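Local coordinates for protein putative acyl-CoA dehydrogenase (Burkholderia xenovorans, PDB 5JSC) that is a putative member of the acyl-CoA dehydrogenase family, a tetrameric flavoprotein that holds flavin-adenine dinucleotide, at residues I216-D221 with L228-F233; A156-S161 with G173-I178; A35-W40 with R95-K100. All blocks are in the same frame, centred on the assembly; numbering follows the deposited sequence. Where two conformers were deposited one is given.

Contact 1 of 3, residues I216-D221 with L228-F233; sequences IAERID and LARLHF
The carbonyl oxygen of L228 is gripped by two donors of segment 216-221. NE of R219 reaches L228 O at 3.1 Å, almost straight (174° at the hydrogen) and within the plane of the guanidinium, while the backbone N of I220 comes to L228 O at 3.0 Å. Both sit out of the carbonyl plane, on opposite faces, so the oxygen is held between them. R219 gets there by folding back: its chain bends at chi2 and chi3, each near -55°, which turns the N-H of NE straight onto L228 O, and its NH1 goes on to a salt bridge with D54.

The two strands form an antiparallel hairpin in the middle domain of the acyl-CoA dehydrogenase fold, and a classic beta bulge interrupts its register. Two residues of one strand, A217 and E218, stand opposite the single R230: A217 N donates to R230 O and R230 N donates to E218 O, each at 2.9 Å.

On the face of I216, R219, A229 and L231, I216 and L231 run side by side in the same direction, CD1 of I216 touching CD2 of L231 at 3.6 Å. I220 lays its CD1 against the backbone carbonyl carbon of A229, 3.6 Å away. The extended R230 passes E218 obliquely, but its NE is paired with D174. A water accepts from L228 N at 3.1 Å and lies 2.9 Å from I220 O.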
loop_
_atom_site.group_PDB
_atom_site.type_symbol
_atom_site.label_atom_id
_atom_site.label_comp_id
_atom_site.label_asym_id
_atom_site.label_seq_id
_atom_site.Cartn_x
_atom_site.Cartn_y
_atom_site.Cartn_z
ATOM N N ILE C 216 -7.276 -24.442 -35.464
ATOM C CA ILE C 216 -7.821 -23.711 -34.323
ATOM C C ILE C 216 -8.266 -24.768 -33.317
ATOM O O ILE C 216 -9.340 -25.360 -33.447
ATOM C CB ILE C 216 -8.967 -22.783 -34.725
ATOM C CG1 ILE C 216 -8.558 -21.918 -35.928
ATOM C CG2 ILE C 216 -9.366 -21.918 -33.551
ATOM C CD1 ILE C 216 -7.335 -21.030 -35.688
ATOM N N ALA C 217 -7.409 -25.042 -32.334
ATOM C CA ALA C 217 -7.643 -26.173 -31.443
ATOM C C ALA C 217 -8.743 -25.883 -30.438
ATOM O O ALA C 217 -9.455 -26.803 -30.012
ATOM C CB ALA C 217 -6.348 -26.541 -30.719
ATOM N N GLU C 218 -8.902 -24.621 -30.054
ATOM C CA GLU C 218 -9.796 -24.257 -28.969
ATOM C C GLU C 218 -10.034 -22.762 -29.042
ATOM O O GLU C 218 -9.093 -22.002 -29.276
ATOM C CB GLU C 218 -9.175 -24.642 -27.614
ATOM C CG GLU C 218 -9.953 -24.249 -26.386
ATOM C CD GLU C 218 -9.156 -24.477 -25.113
ATOM O OE1 GLU C 218 -8.034 -25.023 -25.202
ATOM O OE2 GLU C 218 -9.646 -24.109 -24.026
ATOM N N ARG C 219 -11.284 -22.348 -28.863
ATOM C CA ARG C 219 -11.583 -20.940 -28.646
ATOM C C ARG C 219 -11.613 -20.690 -27.145
ATOM O O ARG C 219 -12.203 -21.471 -26.390
ATOM C CB ARG C 219 -12.909 -20.542 -29.298
ATOM C CG ARG C 219 -12.922 -20.689 -30.828
ATOM C CD ARG C 219 -11.774 -19.935 -31.491
ATOM N NE ARG C 219 -11.763 -18.523 -31.119
ATOM C CZ ARG C 219 -12.474 -17.587 -31.738
ATOM N NH1 ARG C 219 -13.241 -17.907 -32.772
ATOM N NH2 ARG C 219 -12.416 -16.331 -31.323
ATOM N N ILE C 220 -10.944 -19.633 -26.714
ATOM C CA ILE C 220 -10.687 -19.389 -25.298
ATOM C C ILE C 220 -11.608 -18.282 -24.804
ATOM O O ILE C 220 -11.714 -17.222 -25.433
ATOM C CB ILE C 220 -9.210 -19.022 -25.070
ATOM C CG1 ILE C 220 -8.308 -20.180 -25.507
ATOM C CG2 ILE C 220 -8.957 -18.677 -23.613
ATOM C CD1 ILE C 220 -6.832 -19.821 -25.547
ATOM N N ASP C 221 -12.259 -18.514 -23.661
ATOM C CA ASP C 221 -13.135 -17.528 -23.037
ATOM C C ASP C 221 -12.420 -16.894 -21.857
ATOM O O ASP C 221 -11.932 -17.606 -20.976
ATOM C CB ASP C 221 -14.432 -18.176 -22.554
ATOM C CG ASP C 221 -15.224 -18.793 -23.677
ATOM O OD1 ASP C 221 -15.293 -18.178 -24.761
ATOM O OD2 ASP C 221 -15.769 -19.897 -23.478
ATOM N N LEU C 228 -10.029 -15.095 -28.922
ATOM C CA LEU C 228 -8.799 -15.713 -28.443
ATOM C C LEU C 228 -8.812 -17.184 -28.822
ATOM O O LEU C 228 -9.865 -17.824 -28.802
ATOM C CB LEU C 228 -8.651 -15.588 -26.918
ATOM C CG LEU C 228 -8.155 -14.303 -26.264
ATOM C CD1 LEU C 228 -8.371 -14.398 -24.761
ATOM C CD2 LEU C 228 -6.691 -14.110 -26.573
ATOM N N ALA C 229 -7.642 -17.727 -29.162
ATOM C CA ALA C 229 -7.617 -19.149 -29.496
ATOM C C ALA C 229 -6.295 -19.795 -29.115
ATOM O O ALA C 229 -5.264 -19.131 -28.944
ATOM C CB ALA C 229 -7.875 -19.396 -30.988
ATOM N N ARG C 230 -6.354 -21.120 -28.987
ATOM C CA ARG C 230 -5.175 -21.971 -28.987
ATOM C C ARG C 230 -4.971 -22.475 -30.407
ATOM O O ARG C 230 -5.906 -22.990 -31.026
ATOM C CB ARG C 230 -5.343 -23.143 -28.016
ATOM C CG ARG C 230 -4.135 -24.067 -27.902
ATOM C CD ARG C 230 -4.301 -24.985 -26.685
ATOM N NE ARG C 230 -3.261 -26.002 -26.589
ATOM C CZ ARG C 230 -2.911 -26.623 -25.462
ATOM N NH1 ARG C 230 -3.507 -26.322 -24.309
ATOM N NH2 ARG C 230 -1.952 -27.544 -25.481
ATOM N N LEU C 231 -3.765 -22.287 -30.932
ATOM C CA LEU C 231 -3.410 -22.730 -32.270
ATOM C C LEU C 231 -2.579 -23.992 -32.163
ATOM O O LEU C 231 -1.590 -24.017 -31.430
ATOM C CB LEU C 231 -2.602 -21.662 -33.002
ATOM C CG LEU C 231 -3.147 -20.243 -33.022
ATOM C CD1 LEU C 231 -2.181 -19.363 -33.783
ATOM C CD2 LEU C 231 -4.525 -20.226 -33.649
ATOM N N HIS C 232 -2.959 -25.026 -32.901
ATOM C CA HIS C 232 -2.156 -26.234 -32.988
ATOM C C HIS C 232 -1.562 -26.336 -34.385
ATOM O O HIS C 232 -2.288 -26.265 -35.380
ATOM C CB HIS C 232 -2.978 -27.485 -32.677
ATOM C CG HIS C 232 -2.189 -28.752 -32.798
ATOM N ND1 HIS C 232 -1.152 -29.064 -31.945
ATOM C CD2 HIS C 232 -2.263 -29.769 -33.689
ATOM C CE1 HIS C 232 -0.631 -30.228 -32.296
ATOM N NE2 HIS C 232 -1.288 -30.676 -33.351
ATOM N N PHE C 233 -0.247 -26.495 -34.455
ATOM C CA PHE C 233 0.467 -26.622 -35.718
ATOM C C PHE C 233 0.787 -28.095 -35.912
ATOM O O PHE C 233 1.593 -28.663 -35.168
ATOM C CB PHE C 233 1.737 -25.777 -35.714
ATOM C CG PHE C 233 1.480 -24.294 -35.663
ATOM C CD1 PHE C 233 1.096 -23.682 -34.480
ATOM C CD2 PHE C 233 1.631 -23.514 -36.799
ATOM C CE1 PHE C 233 0.865 -22.318 -34.429
ATOM C CE2 PHE C 233 1.396 -22.148 -36.762
ATOM C CZ PHE C 233 1.018 -21.548 -35.574
HETATM O O HOH W 1 -12.641 -16.454 -28.017
#

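Contact 2 of 3, residues A156-S161 with G173-I178; sequences AAMTLS and GDKTWI. With FAD (flavin-adenine dinucleotide), chain M.
Apolar packing carries most of this contact, and L160 does most of it. Its CG stands anti to the backbone N (chi1 175°), which throws the two methyls toward segment 173-178. CD1 lies against the backbone there, 3.4 Å from G173 N, and CD2 rests on the aliphatic part of K175, 3.6 Å from CE; the leucine and lysine side chains cross at about a right angle. G173 has backbone angles that call for glycine, and with no side chain in between, the L160 methyl lies directly on its main chain.

Polar and sulfur contacts gather at the end of the lysine. Bent at chi2 (-61°), K175 turns its tip back toward the 156-161 loop, where SD of M158 comes to 3.7 Å from NZ as the two side chains cross. The lysine is buried, and its ammonium is met by a salt bridge to E148 and by hydrogen bonds to the carbonyl oxygens of L146 and F190. E148 also accepts from the backbone N of T159 and of L160, so one carboxylate ties loop and lysine together.

Near G173 a water joins the two segments: it accepts from D174 N at 3.2 Å and is hydrogen-bonded to T159 OG1 at 3.2 Å.

Farther along the chain, where it turns a corner at W177, the flavin takes over as partner. CB of W177 lies 3.5 Å from N10 of the FAD, and CD1 of I178 approaches O2 of its ring system at 3.7 Å. This is the beta domain of an acyl-CoA dehydrogenase, in which strand 168-179, broken by a bulge or short loop, links the loop packing to the FAD pocket.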
loop_
_atom_site.group_PDB
_atom_site.type_symbol
_atom_site.label_atom_id
_atom_site.label_comp_id
_atom_site.label_asym_id
_atom_site.label_seq_id
_atom_site.Cartn_x
_atom_site.Cartn_y
_atom_site.Cartn_z
ATOM N N ALA C 156 12.133 -17.133 -24.232
ATOM C CA ALA C 156 13.377 -17.684 -24.743
ATOM C C ALA C 156 13.362 -19.199 -24.768
ATOM O O ALA C 156 14.163 -19.794 -25.493
ATOM C CB ALA C 156 14.564 -17.199 -23.908
ATOM N N ALA C 157 12.477 -19.836 -23.998
ATOM C CA ALA C 157 12.404 -21.288 -23.927
ATOM C C ALA C 157 11.204 -21.864 -24.678
ATOM O O ALA C 157 10.802 -22.998 -24.399
ATOM C CB ALA C 157 12.375 -21.738 -22.466
ATOM N N MET C 158 10.627 -21.117 -25.620
ATOM C CA MET C 158 9.495 -21.632 -26.382
ATOM C C MET C 158 9.868 -22.938 -27.076
ATOM O O MET C 158 11.037 -23.187 -27.387
ATOM C CB MET C 158 9.033 -20.602 -27.416
ATOM C CG MET C 158 10.009 -20.419 -28.570
ATOM S SD MET C 158 9.358 -19.316 -29.841
ATOM C CE MET C 158 9.362 -17.773 -28.938
ATOM N N THR C 159 8.857 -23.782 -27.324
ATOM C CA THR C 159 9.101 -25.100 -27.901
ATOM C C THR C 159 8.406 -25.366 -29.228
ATOM O O THR C 159 8.629 -26.436 -29.807
ATOM C CB THR C 159 8.703 -26.210 -26.916
ATOM O OG1 THR C 159 7.295 -26.154 -26.657
ATOM C CG2 THR C 159 9.467 -26.061 -25.620
ATOM N N LEU C 160 7.580 -24.448 -29.740
ATOM C CA LEU C 160 7.075 -24.638 -31.097
ATOM C C LEU C 160 8.261 -24.756 -32.043
ATOM O O LEU C 160 9.139 -23.888 -32.057
ATOM C CB LEU C 160 6.164 -23.480 -31.515
ATOM C CG LEU C 160 5.705 -23.566 -32.976
ATOM C CD1 LEU C 160 4.609 -24.577 -33.111
ATOM C CD2 LEU C 160 5.230 -22.226 -33.497
ATOM N N SER C 161 8.326 -25.851 -32.788
ATOM C CA SER C 161 9.487 -26.128 -33.623
ATOM C C SER C 161 9.233 -25.757 -35.081
ATOM O O SER C 161 8.117 -25.871 -35.593
ATOM C CB SER C 161 9.884 -27.604 -33.534
ATOM O OG SER C 161 8.823 -28.446 -33.948
ATOM N N GLY C 173 3.619 -27.862 -32.952
ATOM C CA GLY C 173 3.437 -27.483 -31.566
ATOM C C GLY C 173 2.271 -26.526 -31.433
ATOM O O GLY C 173 1.445 -26.403 -32.338
ATOM N N ASP C 174 2.217 -25.825 -30.303
ATOM C CA ASP C 174 1.048 -25.025 -29.960
ATOM C C ASP C 174 1.438 -23.608 -29.574
ATOM O O ASP C 174 2.478 -23.385 -28.950
ATOM C CB ASP C 174 0.252 -25.657 -28.802
ATOM C CG ASP C 174 -0.635 -26.814 -29.258
ATOM O OD1 ASP C 174 -0.199 -27.613 -30.097
ATOM O OD2 ASP C 174 -1.778 -26.919 -28.778
ATOM N N LYS C 175 0.587 -22.654 -29.945
ATOM C CA LYS C 175 0.581 -21.309 -29.385
ATOM C C LYS C 175 -0.761 -21.124 -28.702
ATOM O O LYS C 175 -1.746 -21.746 -29.097
ATOM C CB LYS C 175 0.767 -20.227 -30.469
ATOM C CG LYS C 175 2.110 -20.275 -31.187
ATOM C CD LYS C 175 3.256 -20.065 -30.211
ATOM C CE LYS C 175 4.536 -19.760 -30.957
ATOM N NZ LYS C 175 5.723 -19.651 -30.045
ATOM N N THR C 176 -0.823 -20.284 -27.673
ATOM C CA THR C 176 -2.122 -20.092 -27.047
ATOM C C THR C 176 -2.247 -18.680 -26.480
ATOM O O THR C 176 -1.294 -17.891 -26.477
ATOM C CB THR C 176 -2.395 -21.174 -25.985
ATOM O OG1 THR C 176 -3.801 -21.216 -25.729
ATOM C CG2 THR C 176 -1.631 -20.900 -24.675
ATOM N N TRP C 177 -3.466 -18.371 -26.023
ATOM C CA TRP C 177 -3.885 -17.012 -25.652
ATOM C C TRP C 177 -3.753 -16.053 -26.826
ATOM O O TRP C 177 -3.455 -14.873 -26.635
ATOM C CB TRP C 177 -3.105 -16.442 -24.453
ATOM C CG TRP C 177 -2.857 -17.406 -23.324
ATOM C CD1 TRP C 177 -1.642 -17.876 -22.900
ATOM C CD2 TRP C 177 -3.839 -18.013 -22.481
ATOM N NE1 TRP C 177 -1.813 -18.751 -21.844
ATOM C CE2 TRP C 177 -3.154 -18.854 -21.576
ATOM C CE3 TRP C 177 -5.235 -17.938 -22.409
ATOM C CZ2 TRP C 177 -3.818 -19.615 -20.616
ATOM C CZ3 TRP C 177 -5.893 -18.686 -21.448
ATOM C CH2 TRP C 177 -5.187 -19.518 -20.568
ATOM N N ILE C 178 -3.960 -16.537 -28.046
ATOM C CA ILE C 178 -3.642 -15.734 -29.225
ATOM C C ILE C 178 -4.828 -14.827 -29.538
ATOM O O ILE C 178 -5.901 -15.301 -29.924
ATOM C CB ILE C 178 -3.274 -16.612 -30.427
ATOM C CG1 ILE C 178 -2.058 -17.481 -30.086
ATOM C CG2 ILE C 178 -2.991 -15.733 -31.651
ATOM C CD1 ILE C 178 -0.918 -16.706 -29.442
HETATM P PA FAD M . 3.546 -17.506 -16.762
HETATM O O1A FAD M . 4.650 -17.278 -17.724
HETATM O O2A FAD M . 3.370 -18.928 -16.222
HETATM O O5B FAD M . 3.733 -16.488 -15.557
HETATM C C5B FAD M . 2.854 -16.569 -14.418
HETATM C C4B FAD M . 3.181 -15.377 -13.556
HETATM O O4B FAD M . 4.529 -15.510 -13.070
HETATM C C3B FAD M . 3.206 -14.038 -14.278
HETATM O O3B FAD M . 1.901 -13.496 -14.501
HETATM C C2B FAD M . 4.068 -13.191 -13.340
HETATM O O2B FAD M . 3.271 -12.674 -12.274
HETATM C C1B FAD M . 5.058 -14.230 -12.783
HETATM N N9A FAD M . 6.406 -14.172 -13.336
HETATM C C8A FAD M . 6.773 -14.307 -14.650
HETATM N N7A FAD M . 8.068 -14.301 -14.846
HETATM C C5A FAD M . 8.595 -14.148 -13.570
HETATM C C6A FAD M . 9.916 -14.083 -13.092
HETATM N N6A FAD M . 10.996 -14.141 -13.879
HETATM N N1A FAD M . 10.099 -13.938 -11.760
HETATM C C2A FAD M . 9.020 -13.853 -10.970
HETATM N N3A FAD M . 7.726 -13.904 -11.308
HETATM C C4A FAD M . 7.581 -14.059 -12.631
HETATM N N1 FAD M . 0.132 -13.933 -26.098
HETATM C C2 FAD M . 0.475 -13.881 -27.423
HETATM O O2 FAD M . 1.492 -14.446 -27.862
HETATM N N3 FAD M . -0.325 -13.199 -28.302
HETATM C C4 FAD M . -1.488 -12.529 -27.982
HETATM O O4 FAD M . -2.178 -12.024 -28.863
HETATM C C4X FAD M . -1.830 -12.559 -26.590
HETATM N N5 FAD M . -2.950 -12.004 -26.219
HETATM C C5X FAD M . -3.379 -12.208 -24.917
HETATM C C6 FAD M . -4.646 -11.756 -24.552
HETATM C C7 FAD M . -5.169 -12.024 -23.293
HETATM C C7M FAD M . -6.561 -11.557 -22.955
HETATM C C8 FAD M . -4.394 -12.745 -22.362
HETATM C C8M FAD M . -4.926 -13.062 -20.985
HETATM C C9 FAD M . -3.122 -13.179 -22.718
HETATM C C9A FAD M . -2.611 -12.925 -23.987
HETATM N N10 FAD M . -1.367 -13.440 -24.411
HETATM C C10 FAD M . -0.963 -13.300 -25.716
HETATM C "C1'" FAD M . -0.582 -14.263 -23.481
HETATM C "C2'" FAD M . 0.188 -13.443 -22.450
HETATM O "O2'" FAD M . 1.264 -12.734 -23.064
HETATM C "C3'" FAD M . 0.742 -14.379 -21.377
HETATM O "O3'" FAD M . -0.389 -14.858 -20.664
HETATM C "C4'" FAD M . 1.718 -13.709 -20.411
HETATM O "O4'" FAD M . 2.946 -13.449 -21.094
HETATM C "C5'" FAD M . 1.972 -14.560 -19.184
HETATM O "O5'" FAD M . 2.442 -15.849 -19.629
HETATM P P FAD M . 1.738 -17.144 -18.945
HETATM O O1P FAD M . 0.253 -17.047 -19.017
HETATM O O2P FAD M . 2.329 -18.383 -19.544
HETATM O O3P FAD M . 2.165 -17.057 -17.411
HETATM O O HOH W 2 4.520 -25.507 -28.165
#

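Contact 3 of 3, residues A35-W40 with R95-K100; sequences AGIEAW and RETLAK. With EDO (1,2-ethanediol), chain O.
I37 and T97 pass one another pointing opposite ways where two helices of the N-terminal helical domain of the acyl-CoA dehydrogenase fold lie side by side. The helix segments run nearly parallel, 23° apart, with axes 9.4 Å from one another, and E38 and T97 bring the backbones closest. CG2 of I37 meets both CB and OG1 of T97, 3.7 Å from each. The hydroxyl itself is turned back into its own helix, hydrogen-bonded to the carbonyl oxygen of L93, so to I37 it offers only van der Waals contact.

L98 meets two partners from different directions. I37 lies nearly perpendicular to it, whereas W40 runs obliquely to it and touches CD2 with CZ3, at 3.8 Å. A chi1 of -176° extends the W40 side chain away from its own backbone N, and the ring that reaches L98 also packs edge-to-face with W69. L98 in turn leans on A105 and L109 of helix 103-122, so this layer continues into the helical bundle.

On the other flank E38 is set crosswise to T97, its OE1 3.5 Å from the threonine CG2. A bend at chi2 (62°) swings the carboxylate over to that side. OE2 forms a salt bridge with R42, and OE1 accepts a hydrogen bond from H101. K100 also stands square to E38, but NZ stays 4.3 Å from OE1, too far for a salt bridge. A single water spans the gap, accepting from K100 NZ at 2.6 Å and donating to E38 OE1 at 2.7 Å.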
loop_
_atom_site.group_PDB
_atom_site.type_symbol
_atom_site.label_atom_id
_atom_site.label_comp_id
_atom_site.label_asym_id
_atom_site.label_seq_id
_atom_site.Cartn_x
_atom_site.Cartn_y
_atom_site.Cartn_z
ATOM N N ALA C 35 -9.198 14.776 -31.024
ATOM C CA ALA C 35 -10.573 15.202 -31.260
ATOM C C ALA C 35 -11.245 14.311 -32.294
ATOM O O ALA C 35 -12.429 13.967 -32.156
ATOM C CB ALA C 35 -10.604 16.664 -31.702
ATOM N N GLY C 36 -10.501 13.916 -33.329
ATOM C CA GLY C 36 -11.082 13.097 -34.377
ATOM C C GLY C 36 -11.473 11.716 -33.894
ATOM O O GLY C 36 -12.564 11.227 -34.211
ATOM N N ILE C 37 -10.600 11.064 -33.118
ATOM C CA ILE C 37 -10.957 9.723 -32.666
ATOM C C ILE C 37 -12.066 9.797 -31.617
ATOM O O ILE C 37 -12.936 8.922 -31.571
ATOM C CB ILE C 37 -9.715 8.943 -32.174
ATOM C CG1 ILE C 37 -10.092 7.499 -31.834
ATOM C CG2 ILE C 37 -9.031 9.625 -30.995
ATOM C CD1 ILE C 37 -10.575 6.698 -33.022
ATOM N N GLU C 38 -12.094 10.855 -30.797
ATOM C CA GLU C 38 -13.208 11.020 -29.862
ATOM C C GLU C 38 -14.535 11.160 -30.598
ATOM O O GLU C 38 -15.540 10.543 -30.212
ATOM C CB GLU C 38 -12.975 12.226 -28.951
ATOM C CG GLU C 38 -14.167 12.585 -28.048
ATOM C CD GLU C 38 -14.566 11.485 -27.062
ATOM O OE1 GLU C 38 -13.738 10.603 -26.758
ATOM O OE2 GLU C 38 -15.721 11.517 -26.577
ATOM N N ALA C 39 -14.567 11.977 -31.657
ATOM C CA ALA C 39 -15.792 12.121 -32.432
ATOM C C ALA C 39 -16.194 10.803 -33.083
ATOM O O ALA C 39 -17.386 10.473 -33.150
ATOM C CB ALA C 39 -15.619 13.210 -33.494
ATOM N N TRP C 40 -15.213 10.040 -33.582
ATOM C CA TRP C 40 -15.526 8.733 -34.149
ATOM C C TRP C 40 -16.164 7.830 -33.099
ATOM O O TRP C 40 -17.164 7.154 -33.370
ATOM C CB TRP C 40 -14.262 8.086 -34.741
ATOM C CG TRP C 40 -14.559 6.761 -35.427
ATOM C CD1 TRP C 40 -14.841 6.569 -36.754
ATOM C CD2 TRP C 40 -14.647 5.465 -34.811
ATOM N NE1 TRP C 40 -15.089 5.236 -37.000
ATOM C CE2 TRP C 40 -14.977 4.539 -35.824
ATOM C CE3 TRP C 40 -14.473 5.001 -33.505
ATOM C CZ2 TRP C 40 -15.141 3.179 -35.569
ATOM C CZ3 TRP C 40 -14.639 3.646 -33.250
ATOM C CH2 TRP C 40 -14.970 2.752 -34.279
ATOM N N ARG C 95 -5.538 4.293 -28.724
ATOM C CA ARG C 95 -5.932 3.264 -27.762
ATOM C C ARG C 95 -6.542 3.877 -26.508
ATOM O O ARG C 95 -7.538 3.363 -25.976
ATOM C CB ARG C 95 -4.736 2.388 -27.390
ATOM C CG ARG C 95 -4.352 1.382 -28.453
ATOM C CD ARG C 95 -3.551 0.230 -27.829
ATOM N NE ARG C 95 -4.397 -0.673 -27.038
ATOM C CZ ARG C 95 -3.978 -1.823 -26.515
ATOM N NH1 ARG C 95 -2.717 -2.215 -26.687
ATOM N NH2 ARG C 95 -4.823 -2.589 -25.830
ATOM N N GLU C 96 -5.954 4.966 -26.006
ATOM C CA GLU C 96 -6.516 5.614 -24.822
ATOM C C GLU C 96 -7.968 6.019 -25.054
ATOM O O GLU C 96 -8.848 5.721 -24.234
ATOM C CB GLU C 96 -5.680 6.831 -24.427
ATOM C CG GLU C 96 -6.222 7.492 -23.185
ATOM C CD GLU C 96 -5.607 8.836 -22.886
ATOM O OE1 GLU C 96 -4.451 9.091 -23.273
ATOM O OE2 GLU C 96 -6.290 9.656 -22.233
ATOM N N THR C 97 -8.243 6.687 -26.178
ATOM C CA THR C 97 -9.602 7.150 -26.441
ATOM C C THR C 97 -10.543 5.984 -26.703
ATOM O O THR C 97 -11.664 5.956 -26.184
ATOM C CB THR C 97 -9.604 8.114 -27.623
ATOM O OG1 THR C 97 -8.648 9.147 -27.375
ATOM C CG2 THR C 97 -10.990 8.744 -27.822
ATOM N N LEU C 98 -10.110 5.009 -27.500
ATOM C CA LEU C 98 -10.966 3.856 -27.761
ATOM C C LEU C 98 -11.290 3.112 -26.473
ATOM O O LEU C 98 -12.456 2.812 -26.197
ATOM C CB LEU C 98 -10.305 2.924 -28.771
ATOM C CG LEU C 98 -10.311 3.417 -30.218
ATOM C CD1 LEU C 98 -9.330 2.588 -31.043
ATOM C CD2 LEU C 98 -11.710 3.365 -30.818
ATOM N N ALA C 99 -10.268 2.833 -25.656
ATOM C CA ALA C 99 -10.496 2.103 -24.408
ATOM C C ALA C 99 -11.439 2.863 -23.484
ATOM O O ALA C 99 -12.248 2.252 -22.768
ATOM C CB ALA C 99 -9.167 1.842 -23.702
ATOM N N LYS C 100 -11.352 4.199 -23.486
ATOM C CA LYS C 100 -12.234 5.013 -22.658
ATOM C C LYS C 100 -13.704 4.809 -23.017
ATOM O O LYS C 100 -14.580 5.064 -22.184
ATOM C CB LYS C 100 -11.838 6.489 -22.800
ATOM C CG LYS C 100 -12.580 7.444 -21.872
ATOM C CD LYS C 100 -11.934 8.822 -21.855
ATOM C CE LYS C 100 -11.987 9.487 -23.214
ATOM N NZ LYS C 100 -11.368 10.848 -23.183
HETATM C C1 EDO O . -3.418 12.343 -22.342
HETATM O O1 EDO O . -3.831 11.207 -21.585
HETATM C C2 EDO O . -4.399 12.591 -23.478
HETATM O O2 EDO O . -5.738 12.422 -23.008
HETATM O O HOH W 3 -11.653 11.804 -25.601
#

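Contacts 1 and 2 belong to one antiparallel sheet, their centres about 12 Å apart, because strand 228-233 of contact 1 lies next to the strand carrying 173-178 of contact 2. They touch directly: F233 N lies 2.7 Å from G173 O, a probable hydrogen bond, and I220 CD1 packs at 3.3 Å from T176 OG1. Both reach the same FAD pocket, contact 1 through L228 and contact 2 through W177 and I178. Contact 3 stands apart in the N-terminal helices, its centre about 30 Å from that of contact 1 and about 34 Å from that of contact 2; its nearest atoms are about 12 Å from either.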